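Local coordinates for protein citrate synthase (Thermotoga maritima, PDB 2P2W) that probably catalyses the condensation of oxaloacetate with acetyl-CoA, and hydrolysis of the thioester, to give citrate and free CoA in the tricarboxylic acid cycle, at residues 64-67 and 68-72. Residues are numbered along the deposited sequence; the frame is centred on the assembly and turned at random.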
loop_
_atom_site.group_PDB
_atom_site.type_symbol
_atom_site.label_atom_id
_atom_site.label_comp_id
_atom_site.label_asym_id
_atom_site.label_seq_id
_atom_site.Cartn_x
_atom_site.Cartn_y
_atom_site.Cartn_z
ATOM N N LYS A 64 16.580 2.048 -24.578
ATOM C CA LYS A 64 15.473 2.882 -25.040
ATOM C C LYS A 64 14.520 2.061 -25.896
ATOM O O LYS A 64 13.306 2.235 -25.821
ATOM C CB LYS A 64 15.983 4.093 -25.831
ATOM C CG LYS A 64 16.381 5.273 -24.952
ATOM C CD LYS A 64 16.950 6.433 -25.761
ATOM C CE LYS A 64 15.895 7.042 -26.675
ATOM N NZ LYS A 64 16.064 8.517 -26.815
ATOM N N ARG A 65 15.067 1.161 -26.708
ATOM C CA ARG A 65 14.225 0.313 -27.544
ATOM C C ARG A 65 13.447 -0.680 -26.680
ATOM O O ARG A 65 12.317 -1.043 -27.007
ATOM C CB ARG A 65 15.066 -0.446 -28.579
ATOM C CG ARG A 65 15.644 0.439 -29.678
ATOM C CD ARG A 65 15.898 -0.371 -30.941
ATOM N NE ARG A 65 16.843 -1.459 -30.720
ATOM C CZ ARG A 65 18.150 -1.372 -30.950
ATOM N NH1 ARG A 65 18.672 -0.245 -31.414
ATOM N NH2 ARG A 65 18.936 -2.414 -30.711
ATOM N N LYS A 66 14.056 -1.110 -25.578
ATOM C CA LYS A 66 13.416 -2.051 -24.662
ATOM C C LYS A 66 12.200 -1.405 -24.005
ATOM O O LYS A 66 11.095 -1.958 -24.029
ATOM C CB LYS A 66 14.400 -2.495 -23.572
ATOM C CG LYS A 66 13.771 -3.390 -22.507
ATOM C CD LYS A 66 14.799 -3.883 -21.496
ATOM C CE LYS A 66 15.648 -4.997 -22.076
ATOM N NZ LYS A 66 15.057 -6.327 -21.754
ATOM N N MET A 67 12.403 -0.236 -23.402
ATOM C CA MET A 67 11.292 0.451 -22.758
ATOM C C MET A 67 10.201 0.758 -23.780
ATOM O O MET A 67 9.017 0.601 -23.493
ATOM C CB MET A 67 11.771 1.742 -22.083
ATOM C CG MET A 67 12.632 1.490 -20.850
ATOM S SD MET A 67 12.968 2.990 -19.905
ATOM C CE MET A 67 11.323 3.380 -19.317
ATOM N N ALA A 68 10.603 1.170 -24.978
ATOM C CA ALA A 68 9.640 1.496 -26.028
ATOM C C ALA A 68 8.833 0.271 -26.467
ATOM O O ALA A 68 7.696 0.392 -26.927
ATOM C CB ALA A 68 10.364 2.100 -27.229
ATOM N N ASP A 69 9.422 -0.908 -26.317
ATOM C CA ASP A 69 8.766 -2.149 -26.704
ATOM C C ASP A 69 7.821 -2.653 -25.592
ATOM O O ASP A 69 7.050 -3.587 -25.803
ATOM C CB ASP A 69 9.842 -3.195 -27.028
ATOM C CG ASP A 69 9.324 -4.339 -27.881
ATOM O OD1 ASP A 69 8.539 -4.085 -28.822
ATOM O OD2 ASP A 69 9.727 -5.495 -27.625
ATOM N N TYR A 70 7.877 -2.016 -24.423
ATOM C CA TYR A 70 7.044 -2.398 -23.277
ATOM C C TYR A 70 5.881 -1.445 -22.974
ATOM O O TYR A 70 5.269 -1.533 -21.904
ATOM C CB TYR A 70 7.891 -2.493 -22.004
ATOM C CG TYR A 70 8.852 -3.655 -21.928
ATOM C CD1 TYR A 70 8.524 -4.898 -22.468
ATOM C CD2 TYR A 70 10.060 -3.533 -21.238
ATOM C CE1 TYR A 70 9.376 -5.995 -22.317
ATOM C CE2 TYR A 70 10.915 -4.618 -21.080
ATOM C CZ TYR A 70 10.568 -5.846 -21.620
ATOM O OH TYR A 70 11.407 -6.926 -21.457
ATOM N N ARG A 71 5.562 -0.555 -23.907
ATOM C CA ARG A 71 4.497 0.428 -23.694
ATOM C C ARG A 71 3.055 -0.023 -23.902
ATOM O O ARG A 71 2.124 0.730 -23.605
ATOM C CB ARG A 71 4.753 1.644 -24.582
ATOM C CG ARG A 71 6.077 2.322 -24.314
ATOM C CD ARG A 71 6.350 3.413 -25.331
ATOM N NE ARG A 71 7.663 4.012 -25.116
ATOM C CZ ARG A 71 8.265 4.821 -25.978
ATOM N NH1 ARG A 71 7.668 5.132 -27.122
ATOM N NH2 ARG A 71 9.467 5.312 -25.697
ATOM N N GLU A 72 2.854 -1.238 -24.398
ATOM C CA GLU A 72 1.499 -1.709 -24.671
ATOM C C GLU A 72 0.733 -2.282 -23.482
ATOM O O GLU A 72 1.311 -2.901 -22.589
ATOM C CB GLU A 72 1.520 -2.771 -25.779
ATOM C CG GLU A 72 2.085 -2.310 -27.111
ATOM C CD GLU A 72 1.316 -1.146 -27.704
ATOM O OE1 GLU A 72 0.076 -1.119 -27.569
ATOM O OE2 GLU A 72 1.951 -0.259 -28.309
#
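Lys66 and Tyr70 run side by side at the C-terminal end of helix 57-69, one of the many helices of the citrate synthase fold, and both side chains point the same way. The touch is made by the lysine stem: CG of Lys66 lies 3.4 Å from CE2 of Tyr70, with CD following at 4.0 Å from the same ring atom. Lys66 carries its CG on the far side from its backbone N (chi1 175°), which lays the stem beside the ring before the chain bends at its last two torsions. NZ of Lys66 thus ends 3.7 Å from OH of Tyr70, and the two polar ends share one partner, OE2 of Glu113 on helix 110-133, by a salt bridge from the lysine and a hydrogen bond with the tyrosine. With a leucine at Tyr70, Glu113 OE2 would probably lose its hydrogen bond to the tyrosine hydroxyl and the Lys66 stem its aromatic neighbour.

The backbone bonding changes along this last turn. Ala68 N still makes a good i to i-4 bond to Lys64 O (3.0 Å, 155°), but Asp69 N divides itself weakly between Arg65 O and Lys66 O, and Tyr70 N turns to Met67 O three residues back, at 3.0 Å, reaching that oxygen from well above its carbonyl plane. Lys143 NZ also donates a hydrogen bond to Arg65 O, while Met67 packs on Ile116 and Ser120 of helix 110-133. Arg71 then reaches back along the last turn with its chain extended from CG to NE: Arg71 NH2 hydrogen-bonds to Leu145 O, Arg71 CG rests 3.5 Å from Met67 O, and CA of Ala68 lies against one face of the Arg71 guanidinium, 3.2 Å from its plane and set off from the middle of the group.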